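PDB 5EPD: glycerol trinitrate reductase from Agrobacterium tumefaciens, which probably binds FMN and acts as an Old Yellow Enzyme-type NAD(P)H-dependent reductase that probably takes glycerol trinitrate as a substrate. Local coordinates for residues D101-V106 with I117-W122; K180-S185 with A234-E239; Q205-G210 with R227-V232. All blocks are in the same frame, centred on the assembly; numbering follows the deposited sequence.

Interaction 1 (D101-V106 with I117-W122)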
# COMPACT_ATOMS: atom_id res chain seq x y z
N ASP A 101 2.95 19.44 1.70
CA ASP A 101 2.27 20.36 2.61
C ASP A 101 0.82 19.96 2.86
O ASP A 101 0.35 20.06 4.00
CB ASP A 101 2.40 21.81 2.14
CG ASP A 101 3.85 22.28 2.12
OD1 ASP A 101 4.75 21.56 2.63
OD2 ASP A 101 4.09 23.37 1.58
N GLY A 102 0.13 19.47 1.83
CA GLY A 102 -1.17 18.81 2.03
C GLY A 102 -1.12 17.63 3.01
O GLY A 102 -2.02 17.46 3.86
N TRP A 103 -0.08 16.80 2.90
CA TRP A 103 0.07 15.63 3.76
C TRP A 103 0.38 15.98 5.21
O TRP A 103 0.09 15.18 6.12
CB TRP A 103 1.19 14.71 3.26
CG TRP A 103 0.80 13.87 2.10
CD1 TRP A 103 1.30 13.93 0.83
CD2 TRP A 103 -0.17 12.82 2.10
NE1 TRP A 103 0.70 12.98 0.04
CE2 TRP A 103 -0.21 12.29 0.79
CE3 TRP A 103 -1.01 12.27 3.08
CZ2 TRP A 103 -1.06 11.24 0.43
CZ3 TRP A 103 -1.86 11.22 2.72
CH2 TRP A 103 -1.87 10.72 1.40
N LYS A 104 1.00 17.15 5.43
CA LYS A 104 1.36 17.57 6.80
C LYS A 104 0.12 17.75 7.65
O LYS A 104 0.10 17.36 8.81
CB LYS A 104 2.17 18.85 6.81
CG LYS A 104 3.64 18.67 6.52
CD LYS A 104 4.28 20.03 6.32
CE LYS A 104 5.79 19.95 6.26
NZ LYS A 104 6.33 21.18 5.63
N LYS A 105 -0.90 18.34 7.06
CA LYS A 105 -2.16 18.50 7.74
C LYS A 105 -2.77 17.15 8.14
O LYS A 105 -3.38 17.03 9.21
CB LYS A 105 -3.12 19.26 6.85
CG LYS A 105 -2.65 20.65 6.44
CD LYS A 105 -3.87 21.48 6.07
CE LYS A 105 -3.53 22.90 5.69
NZ LYS A 105 -3.16 22.96 4.25
N VAL A 106 -2.61 16.15 7.28
CA VAL A 106 -3.17 14.81 7.52
C VAL A 106 -2.39 14.08 8.61
O VAL A 106 -2.98 13.53 9.52
CB VAL A 106 -3.18 13.96 6.22
CG1 VAL A 106 -3.73 12.56 6.48
CG2 VAL A 106 -3.99 14.68 5.15
N ILE A 117 0.65 6.73 11.34
CA ILE A 117 0.37 6.72 9.90
C ILE A 117 1.65 6.63 9.10
O ILE A 117 2.61 7.41 9.28
CB ILE A 117 -0.51 7.91 9.44
CG1 ILE A 117 -1.00 7.67 8.00
CG2 ILE A 117 0.23 9.24 9.58
CD1 ILE A 117 -1.94 8.75 7.52
N VAL A 118 1.63 5.65 8.21
CA VAL A 118 2.70 5.34 7.30
C VAL A 118 2.17 5.62 5.88
O VAL A 118 1.00 5.33 5.58
CB VAL A 118 3.08 3.88 7.55
CG1 VAL A 118 3.71 3.23 6.33
CG2 VAL A 118 4.01 3.81 8.75
N LEU A 119 3.01 6.19 5.02
CA LEU A 119 2.65 6.43 3.61
C LEU A 119 3.07 5.25 2.69
O LEU A 119 4.23 4.81 2.68
CB LEU A 119 3.24 7.76 3.12
CG LEU A 119 2.96 8.21 1.69
CD1 LEU A 119 3.01 9.72 1.52
CD2 LEU A 119 3.96 7.61 0.73
N GLN A 120 2.12 4.75 1.91
CA GLN A 120 2.44 3.69 0.94
C GLN A 120 2.89 4.26 -0.40
O GLN A 120 2.09 4.82 -1.15
CB GLN A 120 1.27 2.71 0.72
CG GLN A 120 1.67 1.47 -0.07
CD GLN A 120 0.50 0.61 -0.49
OE1 GLN A 120 -0.44 1.10 -1.08
NE2 GLN A 120 0.58 -0.67 -0.24
N LEU A 121 4.17 4.08 -0.68
CA LEU A 121 4.81 4.54 -1.92
C LEU A 121 4.49 3.70 -3.16
O LEU A 121 4.76 2.48 -3.20
CB LEU A 121 6.32 4.54 -1.76
CG LEU A 121 6.85 5.41 -0.63
CD1 LEU A 121 8.31 5.05 -0.39
CD2 LEU A 121 6.66 6.88 -0.96
N TRP A 122 4.02 4.39 -4.21
CA TRP A 122 3.45 3.75 -5.37
C TRP A 122 4.18 4.07 -6.68
O TRP A 122 4.55 5.22 -6.94
CB TRP A 122 2.04 4.29 -5.49
CG TRP A 122 1.02 3.38 -6.05
CD1 TRP A 122 1.13 2.03 -6.34
CD2 TRP A 122 -0.33 3.74 -6.33
NE1 TRP A 122 -0.08 1.54 -6.78
CE2 TRP A 122 -1.00 2.57 -6.77
CE3 TRP A 122 -1.06 4.93 -6.19
CZ2 TRP A 122 -2.35 2.58 -7.11
CZ3 TRP A 122 -2.39 4.93 -6.53
CH2 TRP A 122 -3.03 3.77 -6.98
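W103 turns its indole toward the strand, and L119 sets one methyl over a face of it. The evidence is a CH-pi contact: L119 CD1 stands 4.3 Å from the centroid of the five-membered ring of W103, only 15° off the ring normal, with W103 CE2 its nearest atom. The two side chains cross at about a right angle, and the methyl CD1, a branch end, does the touching. With chi1 -179°, CG of L119 lies opposite its own backbone N, and the side chain extends from the strand to the helix. A turn further along the helix a smaller contact follows, V106 CG1 to I117 CD1 at 4.3 Å, this time methyl to methyl.

All four of these residues are buried, whereas the far side of helix 97-112 faces solvent. There D101 and K104, one turn apart, form a long salt bridge, K104 NZ to D101 OD1 at 3.4 Å, weak as a hydrogen bond; K105 is likewise exposed. F190 meets the W103 ring edge-to-face, and W103 NE1 donates to G93 O, which satisfies the one polar atom of the indole.

Helix and strand belong to the beta-alpha-beta unit 73-80, 97-112, 117-122 of the barrel. No hydrogen bond joins the two segments, so what holds them to each other directly is dispersion and burial of apolar surface.

Interaction 2 (K180-S185 with A234-E239)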
# COMPACT_ATOMS: atom_id res chain seq x y z
N LYS A 180 13.66 9.49 -3.00
CA LYS A 180 13.27 10.86 -2.76
C LYS A 180 11.85 10.87 -2.17
O LYS A 180 11.56 11.63 -1.22
CB LYS A 180 13.36 11.63 -4.08
CG LYS A 180 13.25 13.14 -4.01
CD LYS A 180 12.81 13.66 -5.39
CE LYS A 180 11.28 13.56 -5.60
NZ LYS A 180 10.88 13.17 -6.98
N ALA A 181 10.96 10.01 -2.68
CA ALA A 181 9.59 9.98 -2.16
C ALA A 181 9.53 9.57 -0.68
O ALA A 181 8.70 10.07 0.06
CB ALA A 181 8.68 9.10 -3.01
N ALA A 182 10.43 8.69 -0.25
CA ALA A 182 10.52 8.35 1.17
C ALA A 182 10.93 9.55 2.02
O ALA A 182 10.34 9.77 3.07
CB ALA A 182 11.50 7.20 1.39
N ALA A 183 11.92 10.33 1.59
CA ALA A 183 12.36 11.50 2.37
C ALA A 183 11.32 12.60 2.41
O ALA A 183 11.27 13.37 3.36
CB ALA A 183 13.68 12.04 1.85
N ASN A 184 10.51 12.70 1.35
CA ASN A 184 9.34 13.59 1.31
C ASN A 184 8.24 13.15 2.31
O ASN A 184 7.49 13.98 2.83
CB ASN A 184 8.73 13.67 -0.10
CG ASN A 184 9.64 14.36 -1.11
OD1 ASN A 184 10.62 15.01 -0.74
ND2 ASN A 184 9.32 14.21 -2.39
N SER A 185 8.15 11.84 2.54
CA SER A 185 7.17 11.29 3.46
C SER A 185 7.55 11.64 4.88
O SER A 185 6.67 11.92 5.69
CB SER A 185 7.04 9.78 3.30
OG SER A 185 6.61 9.44 1.99
N ALA A 234 16.00 -1.23 -0.44
CA ALA A 234 17.33 -0.95 0.12
C ALA A 234 17.64 0.57 0.15
O ALA A 234 18.19 1.09 1.13
CB ALA A 234 18.40 -1.71 -0.67
N ALA A 235 17.27 1.25 -0.95
CA ALA A 235 17.47 2.70 -1.07
C ALA A 235 16.57 3.48 -0.13
O ALA A 235 16.99 4.47 0.45
CB ALA A 235 17.24 3.13 -2.50
N VAL A 236 15.32 3.04 0.01
CA VAL A 236 14.38 3.67 0.93
C VAL A 236 14.85 3.46 2.36
O VAL A 236 14.86 4.38 3.15
CB VAL A 236 12.95 3.12 0.74
CG1 VAL A 236 12.03 3.55 1.89
CG2 VAL A 236 12.36 3.56 -0.59
N ALA A 237 15.24 2.23 2.69
CA ALA A 237 15.74 1.91 4.02
C ALA A 237 16.97 2.74 4.40
O ALA A 237 17.10 3.16 5.54
CB ALA A 237 16.05 0.42 4.14
N GLN A 238 17.86 2.98 3.44
CA GLN A 238 19.07 3.77 3.71
C GLN A 238 18.74 5.24 3.93
O GLN A 238 19.23 5.86 4.88
CB GLN A 238 20.12 3.64 2.61
CG GLN A 238 21.34 2.83 3.01
CD GLN A 238 22.49 3.06 2.06
OE1 GLN A 238 22.97 2.13 1.41
NE2 GLN A 238 22.92 4.31 1.96
N GLU A 239 17.92 5.79 3.04
CA GLU A 239 17.50 7.17 3.14
C GLU A 239 16.93 7.52 4.51
O GLU A 239 17.28 8.56 5.06
CB GLU A 239 16.44 7.47 2.08
CG GLU A 239 15.93 8.91 2.06
CD GLU A 239 17.02 9.92 1.77
OE1 GLU A 239 17.96 9.56 1.03
OE2 GLU A 239 16.94 11.07 2.26
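Two first torsions carry side chains of helix 227-240 across to helix 171-187. In V236, chi1 of 168° sets CG1 trans to the backbone N and against A182, where V236 CG1 and A182 CB lie 3.7 Å apart. In E239, chi1 of -179° extends CG from the helix, after which a bend at chi2 (61°) folds the carboxylate alongside A183. The methyl of A183 consequently touches the chain at several points: A183 CB is 3.4 Å from E239 OE2 and 3.9 Å from E239 CG.

Small residues make this proximity possible. The CA atoms of A182 and V236 are 6.1 Å apart and those of A183 and E239 6.8 Å, short spacings for two helices, and A182 and A183 contribute only methyl groups to the interface. Burial differs between the two pairs: A182 and V236 are buried, whereas A183 and E239 are partly exposed. V236 also packs on F178 and on V193 of the barrel strand 193-196, which places its pair on the inner side of the helix layer.

Toward the barrel, where S185 packs on L119, L121 and V193, S185 OG donates to A181 O at 2.9 Å, one turn back, and so returns its hydroxyl to its own helix.

The carboxylate of E239 does more than pack, since OE1 forms a salt bridge with R179, which lies just before 180-185 on the facing helix. Between the two segments themselves the contact is apolar, alanine against valine and alanine against the glutamate chain, while the charge of E239 is probably stabilised by that arginine outside them.

Interaction 3 (Q205-G210 with R227-V232)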
# COMPACT_ATOMS: atom_id res chain seq x y z
N GLN A 205 5.47 -6.45 -11.21
CA GLN A 205 5.56 -6.76 -12.63
C GLN A 205 6.95 -7.31 -12.91
O GLN A 205 7.10 -8.20 -13.73
CB GLN A 205 5.33 -5.52 -13.49
CG GLN A 205 3.88 -5.13 -13.67
CD GLN A 205 3.72 -3.64 -13.90
OE1 GLN A 205 4.45 -3.04 -14.71
NE2 GLN A 205 2.78 -3.03 -13.20
N PHE A 206 7.95 -6.75 -12.23
CA PHE A 206 9.34 -7.20 -12.36
C PHE A 206 9.55 -8.55 -11.68
O PHE A 206 10.24 -9.41 -12.23
CB PHE A 206 10.32 -6.16 -11.75
CG PHE A 206 10.80 -5.11 -12.73
CD1 PHE A 206 10.04 -3.98 -12.99
CD2 PHE A 206 12.02 -5.27 -13.40
CE1 PHE A 206 10.49 -3.01 -13.87
CE2 PHE A 206 12.46 -4.30 -14.30
CZ PHE A 206 11.70 -3.16 -14.53
N ALA A 207 8.98 -8.70 -10.48
CA ALA A 207 9.11 -9.90 -9.69
C ALA A 207 8.50 -11.19 -10.30
O ALA A 207 9.06 -12.28 -10.15
CB ALA A 207 8.51 -9.66 -8.31
N LYS A 208 7.36 -11.04 -10.98
CA LYS A 208 6.62 -12.19 -11.55
C LYS A 208 6.87 -12.40 -13.06
O LYS A 208 6.75 -11.47 -13.86
CB LYS A 208 5.12 -12.05 -11.22
CG LYS A 208 4.85 -12.21 -9.73
CD LYS A 208 3.38 -12.10 -9.35
CE LYS A 208 3.19 -12.42 -7.88
NZ LYS A 208 1.79 -12.18 -7.40
N ASP A 209 7.18 -13.63 -13.44
CA ASP A 209 7.53 -13.97 -14.84
C ASP A 209 6.39 -13.88 -15.83
O ASP A 209 6.61 -13.84 -17.06
CB ASP A 209 8.19 -15.35 -14.94
CG ASP A 209 7.35 -16.50 -14.36
OD1 ASP A 209 6.19 -16.35 -13.92
OD2 ASP A 209 7.91 -17.62 -14.33
N GLY A 210 5.16 -13.82 -15.33
CA GLY A 210 4.00 -13.57 -16.18
C GLY A 210 4.07 -12.23 -16.88
O GLY A 210 3.48 -12.06 -17.93
N ARG A 227 15.30 -8.00 -8.42
CA ARG A 227 16.32 -6.95 -8.22
C ARG A 227 15.76 -5.56 -8.03
O ARG A 227 16.26 -4.81 -7.21
CB ARG A 227 17.33 -6.91 -9.37
CG ARG A 227 18.52 -5.96 -9.11
CD ARG A 227 19.55 -6.02 -10.23
NE ARG A 227 19.74 -7.39 -10.77
CZ ARG A 227 20.44 -8.38 -10.18
NH1 ARG A 227 21.02 -8.21 -9.00
NH2 ARG A 227 20.55 -9.58 -10.77
N LEU A 228 14.76 -5.18 -8.81
CA LEU A 228 14.25 -3.81 -8.65
C LEU A 228 13.59 -3.66 -7.28
O LEU A 228 13.91 -2.71 -6.56
CB LEU A 228 13.28 -3.44 -9.76
CG LEU A 228 12.82 -1.98 -9.80
CD1 LEU A 228 14.01 -1.05 -10.03
CD2 LEU A 228 11.76 -1.80 -10.86
N MET A 229 12.73 -4.60 -6.90
CA MET A 229 12.03 -4.52 -5.60
C MET A 229 13.02 -4.34 -4.45
O MET A 229 12.83 -3.47 -3.59
CB MET A 229 11.15 -5.77 -5.35
CG MET A 229 10.27 -5.70 -4.08
SD MET A 229 9.25 -7.18 -3.83
CE MET A 229 8.13 -7.08 -5.23
N LEU A 230 14.06 -5.16 -4.45
CA LEU A 230 15.07 -5.15 -3.41
C LEU A 230 15.92 -3.88 -3.46
O LEU A 230 16.23 -3.30 -2.41
CB LEU A 230 15.95 -6.40 -3.51
CG LEU A 230 15.26 -7.76 -3.29
CD1 LEU A 230 16.28 -8.86 -3.54
CD2 LEU A 230 14.66 -7.87 -1.89
N GLU A 231 16.28 -3.43 -4.66
CA GLU A 231 17.00 -2.17 -4.81
C GLU A 231 16.20 -1.02 -4.29
O GLU A 231 16.74 -0.11 -3.65
CB GLU A 231 17.38 -1.91 -6.27
CG GLU A 231 18.64 -2.67 -6.67
CD GLU A 231 18.98 -2.56 -8.13
OE1 GLU A 231 18.24 -1.85 -8.85
OE2 GLU A 231 19.97 -3.20 -8.56
N VAL A 232 14.89 -1.03 -4.58
CA VAL A 232 14.02 0.06 -4.15
C VAL A 232 13.91 0.08 -2.61
O VAL A 232 14.14 1.11 -1.98
CB VAL A 232 12.63 0.01 -4.85
CG1 VAL A 232 11.62 0.89 -4.12
CG2 VAL A 232 12.74 0.45 -6.30
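One face of the F206 ring is occupied by a methyl of L228. L228 CD2 sits 3.4 Å above the ring plane, displaced from the middle toward the rim, and its distance to the ring centroid is 3.7 Å at 21° from the normal, which identifies a CH-pi contact over the face. The displacement is toward one side of the ring: L228 CD2 is 3.5 Å from both F206 CD1 and F206 CE1, but 3.9 Å from F206 CG and F206 CZ. Around the same phenyl group, L171 at the start of helix 171-187 and P142 of a loop supply further contacts.

The leucine gets there by a chi1 of -172°, which points CG away from its own backbone N and out toward helix 202-207. Its neighbour M229 starts in the same extended way, then bends at chi3 (-66°), carrying its terminal methyl across to the other helix; M229 CE and A207 CB are 4.0 Å apart. A207 is the last helical residue here, and the chain leaves helical geometry at K208, so both contacts fall at the end of helix 202-207 and on the first turn of helix 227-240.

All four side chains are buried, and their contacts across the segments are apolar. L228 packs additionally on V175 and L203, while M229 reaches I270 of helix 263-276. Helix 202-207 lies in the connection between barrel strand 193-196 and helix 227-240, which leads on to strand 245-249; this is the beta-alpha order of a TIM barrel with additional short helices in the loop, consistent with the Old Yellow Enzyme fold.

Overall arrangement
Along the chain interaction 1 is complete before the others begin, while both segments of interaction 3 fall between the two segments of interaction 2. All belong to one eight-stranded parallel barrel. Interactions 1 and 2, with centres about 13 Å apart, touch directly: L119 and L121 of strand 117-122 pack on S185 and A181 of helix 171-187. Interactions 2 and 3, centres about 18 Å apart, share helix 227-240, which contributes 227-232 to one and 234-239 to the other. Interactions 1 and 3 lie about 25 Å apart between centres and do not touch. The series ties the helical layer to barrel strand 117-122 in interaction 1, and helix to helix within that layer in interactions 2 and 3.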